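Local coordinates for protein 3'-5'-exonuclease (Saccharomyces cerevisiae, PDB 3E2V) that probably cuts double-stranded DNA without obvious specificity and digests it from the 3' to the 5' end, as a magnesium-dependent TatD-type nuclease, at residues I274-G278 / C279-T283; L266-S269 / P270-I274; N339-A342 / D343-A347. One frame throughout, in Å; residues are numbered along the deposited sequence.

Contact 1 (I274-G278 / C279-T283)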
loop_
_atom_site.group_PDB
_atom_site.type_symbol
_atom_site.label_atom_id
_atom_site.label_comp_id
_atom_site.label_asym_id
_atom_site.label_seq_id
_atom_site.Cartn_x
_atom_site.Cartn_y
_atom_site.Cartn_z
ATOM N N ILE A 274 9.160 -5.951 -3.158
ATOM C CA ILE A 274 9.427 -4.513 -3.057
ATOM C C ILE A 274 8.498 -3.766 -3.999
ATOM O O ILE A 274 8.523 -3.984 -5.218
ATOM C CB ILE A 274 10.891 -4.183 -3.430
ATOM C CG1 ILE A 274 11.900 -5.040 -2.630
ATOM C CG2 ILE A 274 11.143 -2.698 -3.272
ATOM C CD1 ILE A 274 11.921 -4.822 -1.094
ATOM N N GLY A 275 7.652 -2.906 -3.428
ATOM C CA GLY A 275 6.760 -2.053 -4.220
ATOM C C GLY A 275 7.464 -0.800 -4.717
ATOM O O GLY A 275 8.140 -0.097 -3.951
ATOM N N VAL A 276 7.289 -0.528 -6.011
ATOM C CA VAL A 276 7.949 0.583 -6.690
ATOM C C VAL A 276 6.891 1.477 -7.337
ATOM O O VAL A 276 6.084 1.025 -8.148
ATOM C CB VAL A 276 8.914 0.041 -7.764
ATOM C CG1 VAL A 276 9.497 1.168 -8.651
ATOM C CG2 VAL A 276 10.040 -0.748 -7.105
ATOM N N ASN A 277 6.894 2.748 -6.935
ATOM C CA ASN A 277 6.027 3.754 -7.519
ATOM C C ASN A 277 6.870 4.965 -7.936
ATOM O O ASN A 277 8.098 4.919 -7.888
ATOM C CB ASN A 277 4.937 4.163 -6.513
ATOM C CG ASN A 277 5.509 4.696 -5.203
ATOM O OD1 ASN A 277 6.484 5.455 -5.193
ATOM N ND2 ASN A 277 4.888 4.335 -4.097
ATOM N N GLY A 278 6.220 6.057 -8.324
ATOM C CA GLY A 278 6.959 7.231 -8.785
ATOM C C GLY A 278 7.875 7.806 -7.729
ATOM O O GLY A 278 8.937 8.336 -8.063
ATOM N N CYS A 279 7.491 7.710 -6.458
ATOM C CA CYS A 279 8.352 8.202 -5.373
ATOM C C CYS A 279 9.651 7.387 -5.245
ATOM O O CYS A 279 10.685 7.914 -4.813
ATOM C CB CYS A 279 7.594 8.242 -4.037
ATOM S SG CYS A 279 6.293 9.497 -3.951
ATOM N N SER A 280 9.589 6.111 -5.628
ATOM C CA SER A 280 10.734 5.208 -5.643
ATOM C C SER A 280 11.716 5.526 -6.771
ATOM O O SER A 280 12.732 4.837 -6.878
ATOM C CB SER A 280 10.251 3.772 -5.897
ATOM O OG SER A 280 9.229 3.404 -4.986
ATOM N N LEU A 281 11.396 6.510 -7.625
ATOM C CA LEU A 281 12.126 6.731 -8.900
ATOM C C LEU A 281 12.571 8.199 -9.073
ATOM O O LEU A 281 12.862 8.652 -10.198
ATOM C CB LEU A 281 11.254 6.270 -10.095
ATOM C CG LEU A 281 10.743 4.812 -10.085
ATOM C CD1 LEU A 281 9.612 4.658 -11.100
ATOM C CD2 LEU A 281 11.891 3.855 -10.371
ATOM N N ARG A 282 12.622 8.950 -7.971
ATOM C CA ARG A 282 12.794 10.405 -8.057
ATOM C C ARG A 282 14.210 10.856 -8.337
ATOM O O ARG A 282 14.415 11.817 -9.086
ATOM C CB ARG A 282 12.258 11.085 -6.799
ATOM C CG ARG A 282 10.731 11.181 -6.804
ATOM C CD ARG A 282 10.204 11.845 -5.565
ATOM N NE ARG A 282 10.477 11.007 -4.406
ATOM C CZ ARG A 282 9.882 11.137 -3.228
ATOM N NH1 ARG A 282 8.962 12.078 -3.044
ATOM N NH2 ARG A 282 10.220 10.315 -2.240
ATOM N N THR A 283 15.186 10.189 -7.732
ATOM C CA THR A 283 16.590 10.584 -7.914
ATOM C C THR A 283 17.398 9.512 -8.635
ATOM O O THR A 283 16.976 8.353 -8.733
ATOM C CB THR A 283 17.276 10.817 -6.565
ATOM O OG1 THR A 283 17.447 9.552 -5.908
ATOM C CG2 THR A 283 16.460 11.750 -5.682
#
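Asn277 and Ser280 grip each other reciprocally where strand 272-276 runs out into a 3-10 turn. Asn277 CG (chi1 58°) sits in the crowded position between the backbone N and the carbonyl carbon, which brings OD1 to the amides of the turn, where it accepts from Ser280 N at 3.2 Å with a bond angle of 142° and, weakly, from Cys279 N at 2.8 Å. In return Ser280 OG receives Asn277 N at 3.1 Å along a nearly straight line, 165°, and donates to Phe255 O. The exchange has the pattern of a capping box. Leu281 packs alongside: CB meets Gly278 O at 3.7 Å, CG rests 3.4 Å from Asn277 O, CD1 stays by the same carbonyl, and CD2 reaches Val276 CG1 at 4.0 Å, the two side chains crossing at about a right angle. Asn277 ND2 is held by Glu301 OE1 and Ser254 OG, close to the magnesium ligands His253 and Asp303. An alanine at Asn277 is likely to leave the Cys279 and Ser280 amides without this acceptor and Glu301 without its amide donor. This is consistent with a second-shell place for Asn277, whose side-chain amide joins the start of the turn to polar groups next to the metal site.

Contact 2 (L266-S269 / P270-I274)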
loop_
_atom_site.group_PDB
_atom_site.type_symbol
_atom_site.label_atom_id
_atom_site.label_comp_id
_atom_site.label_asym_id
_atom_site.label_seq_id
_atom_site.Cartn_x
_atom_site.Cartn_y
_atom_site.Cartn_z
ATOM N N LEU A 266 15.762 -7.780 1.347
ATOM C CA LEU A 266 15.786 -8.971 0.489
ATOM C C LEU A 266 16.295 -10.192 1.224
ATOM O O LEU A 266 15.841 -11.311 0.956
ATOM C CB LEU A 266 16.613 -8.736 -0.783
ATOM C CG LEU A 266 16.065 -7.681 -1.742
ATOM C CD1 LEU A 266 17.092 -7.390 -2.834
ATOM C CD2 LEU A 266 14.731 -8.093 -2.377
ATOM N N ASN A 267 17.217 -9.974 2.156
ATOM C CA ASN A 267 17.833 -11.063 2.910
ATOM C C ASN A 267 16.974 -11.536 4.083
ATOM O O ASN A 267 17.186 -12.632 4.614
ATOM C CB ASN A 267 19.243 -10.650 3.352
ATOM C CG ASN A 267 20.235 -10.630 2.193
ATOM O OD1 ASN A 267 20.172 -11.461 1.283
ATOM N ND2 ASN A 267 21.147 -9.668 2.214
ATOM N N LEU A 268 16.010 -10.717 4.489
ATOM C CA LEU A 268 15.103 -11.082 5.575
ATOM C C LEU A 268 14.327 -12.368 5.248
ATOM O O LEU A 268 14.173 -13.237 6.113
ATOM C CB LEU A 268 14.153 -9.908 5.869
ATOM C CG LEU A 268 12.956 -10.087 6.800
ATOM C CD1 LEU A 268 13.433 -10.380 8.227
ATOM C CD2 LEU A 268 12.135 -8.813 6.778
ATOM N N SER A 269 13.867 -12.488 3.999
ATOM C CA SER A 269 13.054 -13.624 3.556
ATOM C C SER A 269 12.971 -13.641 2.039
ATOM O O SER A 269 12.873 -12.587 1.425
ATOM C CB SER A 269 11.632 -13.491 4.099
ATOM O OG SER A 269 10.744 -14.384 3.448
ATOM N N PRO A 270 12.984 -14.833 1.426
ATOM C CA PRO A 270 12.766 -14.934 -0.015
ATOM C C PRO A 270 11.373 -14.456 -0.407
ATOM O O PRO A 270 11.110 -14.217 -1.584
ATOM C CB PRO A 270 12.919 -16.441 -0.292
ATOM C CG PRO A 270 12.680 -17.086 1.004
ATOM C CD PRO A 270 13.247 -16.154 2.021
ATOM N N ASN A 271 10.498 -14.310 0.590
ATOM C CA ASN A 271 9.105 -13.902 0.352
ATOM C C ASN A 271 8.861 -12.404 0.530
ATOM O O ASN A 271 7.714 -11.968 0.508
ATOM C CB ASN A 271 8.169 -14.723 1.243
ATOM C CG ASN A 271 7.991 -16.157 0.745
ATOM O OD1 ASN A 271 8.128 -16.427 -0.445
ATOM N ND2 ASN A 271 7.677 -17.070 1.660
ATOM N N ILE A 272 9.941 -11.639 0.693
ATOM C CA ILE A 272 9.887 -10.171 0.664
ATOM C C ILE A 272 9.786 -9.712 -0.787
ATOM O O ILE A 272 10.558 -10.155 -1.654
ATOM C CB ILE A 272 11.134 -9.563 1.334
ATOM C CG1 ILE A 272 10.967 -9.562 2.856
ATOM C CG2 ILE A 272 11.433 -8.125 0.813
ATOM C CD1 ILE A 272 10.044 -8.471 3.405
ATOM N N PHE A 273 8.815 -8.836 -1.037
ATOM C CA PHE A 273 8.661 -8.168 -2.327
ATOM C C PHE A 273 8.777 -6.676 -2.105
ATOM O O PHE A 273 8.476 -6.190 -1.012
ATOM C CB PHE A 273 7.294 -8.489 -2.953
ATOM C CG PHE A 273 7.163 -9.903 -3.383
ATOM C CD1 PHE A 273 7.328 -10.241 -4.719
ATOM C CD2 PHE A 273 6.919 -10.892 -2.448
ATOM C CE1 PHE A 273 7.248 -11.560 -5.126
ATOM C CE2 PHE A 273 6.836 -12.226 -2.828
ATOM C CZ PHE A 273 7.010 -12.561 -4.167
ATOM N N ILE A 274 9.160 -5.951 -3.158
ATOM C CA ILE A 274 9.427 -4.513 -3.057
ATOM C C ILE A 274 8.498 -3.766 -3.999
ATOM O O ILE A 274 8.523 -3.984 -5.218
ATOM C CB ILE A 274 10.891 -4.183 -3.430
ATOM C CG1 ILE A 274 11.900 -5.040 -2.630
ATOM C CG2 ILE A 274 11.143 -2.698 -3.272
ATOM C CD1 ILE A 274 11.921 -4.822 -1.094
#
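In the beta-alpha-beta unit made of strand 250-252, helix 259-268 and strand 272-276, the chain must turn from the end of the helix into the next parallel strand, and residues 266-274 accomplish this with a type I turn from Ser269 to Ile272. Ile272 N closes the turn on Ser269 O at 3.2 Å, a nearly straight bond. A second bond is folded within the first: Ser269 OG accepts Asn271 N at 2.9 Å, forming an ST turn. With chi1 at 166°, OG points opposite the Ser269 backbone N and lies beside the carbonyl carbon, which carries it past Pro270 N to the amide of Asn271; Asn271 CB lies 3.4 Å from OG. Apolar branches fasten the two arms together. Leu268 CD2 meets Ile272 CD1 at 4.0 Å, the side chains crossing at a slant, and farther from the turn Leu266 CD2 touches Ile274 CG1 at 4.2 Å, roughly at a right angle. Beyond these pairs, Leu268 packs on helix 207-219 through Leu214 and Val218, while Ile272 leans on Leu250 and Val252 of the preceding strand. Arg297 NH2 bonds to Ile272 O and, weakly, to Leu266 O, so the helix end and the strand start share a partner just ahead of strand 298-300.

Contact 3 (N339-A342 / D343-A347)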
loop_
_atom_site.group_PDB
_atom_site.type_symbol
_atom_site.label_atom_id
_atom_site.label_comp_id
_atom_site.label_asym_id
_atom_site.label_seq_id
_atom_site.Cartn_x
_atom_site.Cartn_y
_atom_site.Cartn_z
ATOM N N ASN A 339 -10.162 23.502 -10.207
ATOM C CA ASN A 339 -11.351 24.354 -10.328
ATOM C C ASN A 339 -11.987 24.356 -11.723
ATOM O O ASN A 339 -13.028 24.989 -11.941
ATOM C CB ASN A 339 -11.041 25.794 -9.889
ATOM C CG ASN A 339 -10.030 26.477 -10.790
ATOM O OD1 ASN A 339 -9.080 25.858 -11.261
ATOM N ND2 ASN A 339 -10.214 27.772 -11.009
ATOM N N LYS A 340 -11.374 23.629 -12.658
ATOM C CA LYS A 340 -11.856 23.529 -14.037
ATOM C C LYS A 340 -12.441 22.161 -14.380
ATOM O O LYS A 340 -12.983 21.977 -15.468
ATOM C CB LYS A 340 -10.721 23.869 -15.024
ATOM C CG LYS A 340 -10.127 25.264 -14.853
ATOM C CD LYS A 340 -11.144 26.345 -15.157
ATOM C CE LYS A 340 -10.509 27.714 -15.058
ATOM N NZ LYS A 340 -11.472 28.752 -15.508
ATOM N N LEU A 341 -12.350 21.202 -13.455
ATOM C CA LEU A 341 -12.800 19.844 -13.745
ATOM C C LEU A 341 -14.333 19.719 -13.801
ATOM O O LEU A 341 -14.875 19.020 -14.651
ATOM C CB LEU A 341 -12.228 18.845 -12.736
ATOM C CG LEU A 341 -12.598 17.410 -13.092
ATOM C CD1 LEU A 341 -11.860 16.968 -14.360
ATOM C CD2 LEU A 341 -12.336 16.452 -11.982
ATOM N N ALA A 342 -15.030 20.381 -12.876
ATOM C CA ALA A 342 -16.454 20.118 -12.714
ATOM C C ALA A 342 -17.256 20.309 -14.012
ATOM O O ALA A 342 -18.096 19.484 -14.344
ATOM C CB ALA A 342 -17.021 20.949 -11.591
ATOM N N ASP A 343 -16.963 21.377 -14.749
ATOM C CA ASP A 343 -17.669 21.661 -15.997
ATOM C C ASP A 343 -17.430 20.585 -17.058
ATOM O O ASP A 343 -18.225 20.444 -17.993
ATOM C CB ASP A 343 -17.284 23.055 -16.518
ATOM C CG ASP A 343 -18.155 23.524 -17.681
ATOM O OD1 ASP A 343 -19.321 23.085 -17.828
ATOM O OD2 ASP A 343 -17.657 24.357 -18.464
ATOM N N LYS A 344 -16.356 19.813 -16.899
ATOM C CA LYS A 344 -16.034 18.748 -17.847
ATOM C C LYS A 344 -16.781 17.435 -17.559
ATOM O O LYS A 344 -16.762 16.513 -18.375
ATOM C CB LYS A 344 -14.516 18.473 -17.869
ATOM C CG LYS A 344 -13.614 19.686 -18.106
ATOM C CD LYS A 344 -13.789 20.231 -19.509
ATOM C CE LYS A 344 -12.723 21.253 -19.854
ATOM N NZ LYS A 344 -12.763 21.589 -21.308
ATOM N N LEU A 345 -17.422 17.334 -16.397
ATOM C CA LEU A 345 -17.949 16.041 -15.933
ATOM C C LEU A 345 -19.242 15.503 -16.563
ATOM O O LEU A 345 -19.599 14.336 -16.352
ATOM C CB LEU A 345 -18.055 16.022 -14.411
ATOM C CG LEU A 345 -16.730 16.012 -13.662
ATOM C CD1 LEU A 345 -17.021 16.039 -12.174
ATOM C CD2 LEU A 345 -15.856 14.789 -14.032
ATOM N N ASN A 346 -19.943 16.332 -17.318
ATOM C CA ASN A 346 -21.101 15.854 -18.065
ATOM C C ASN A 346 -20.687 15.278 -19.428
ATOM O O ASN A 346 -21.367 14.409 -19.978
ATOM C CB ASN A 346 -22.123 16.978 -18.230
ATOM C CG ASN A 346 -21.471 18.326 -18.563
ATOM O OD1 ASN A 346 -20.327 18.385 -19.031
ATOM N ND2 ASN A 346 -22.197 19.415 -18.302
ATOM N N ALA A 347 -19.557 15.756 -19.949
ATOM C CA ALA A 347 -19.035 15.319 -21.248
ATOM C C ALA A 347 -18.548 13.883 -21.200
ATOM O O ALA A 347 -18.235 13.356 -20.131
ATOM C CB ALA A 347 -17.925 16.233 -21.704
HETATM O O HOH W 1 -15.418 23.727 -13.498
#
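Leu341 and Leu345 are one helical turn apart and form the compact side of this short coil, with Leu341 CG lying 4.3 Å from Leu345 CD2. Two successive i to i+3 backbone bonds wind the chain here: Lys344 N donates to Leu341 O at 2.8 Å, and Leu345 N to Ala342 O at 3.0 Å. The second is the straighter. Leu345, its CG opposite the carbonyl carbon (chi1 -69°), folds back over the preceding carbonyls: CB sits 3.5 Å from Ala342 O, and CG is near Leu341 O as well. This apolar side is pressed against the body of the protein, Leu341 resting on His36, Tyr351 and Val353, and Leu345 on Pro37.

The other side is looser and polar. Here a water takes the place of a direct i to i+4 bond, donating to Asn339 O at 3.1 Å while accepting Asp343 N at the same distance. The side chains of Lys340 and Asp343, both exposed, extend from the backbone. Lys344 belongs to both sides: its CG packs 3.6 Å from Lys340 O, and the chain bends at chi2 (-67°) before NZ departs to a weak hydrogen bond with Tyr351 OH.

Consecutive i to i+3 bonds, helical backbone angles and a water inserted into one longer span together describe a short run of overlapping turns rather than a regular helix. The arrangement lies in the surface loop between strands 334-336 and 351-353, away from the magnesium site and the disulfides.

Contacts 1 and 2 lie at opposite ends of strand 272-276, the seventh of the eight parallel strands of this TIM-barrel family protein; they share Ile274, and their centres are about 17 Å apart. Along the chain contact 2 comes first, leading from helix 259-268 into the strand, and contact 1 follows, leading out of it towards helix 284-291. The strand thus links a turn remote from the magnesium ion to one beside it. Contact 3 comes last, with its centre about 31 Å from that of contact 1 and 45 Å from that of contact 2, across the chain's centre from the latter. It belongs to a peripheral loop rather than to the parallel sheet.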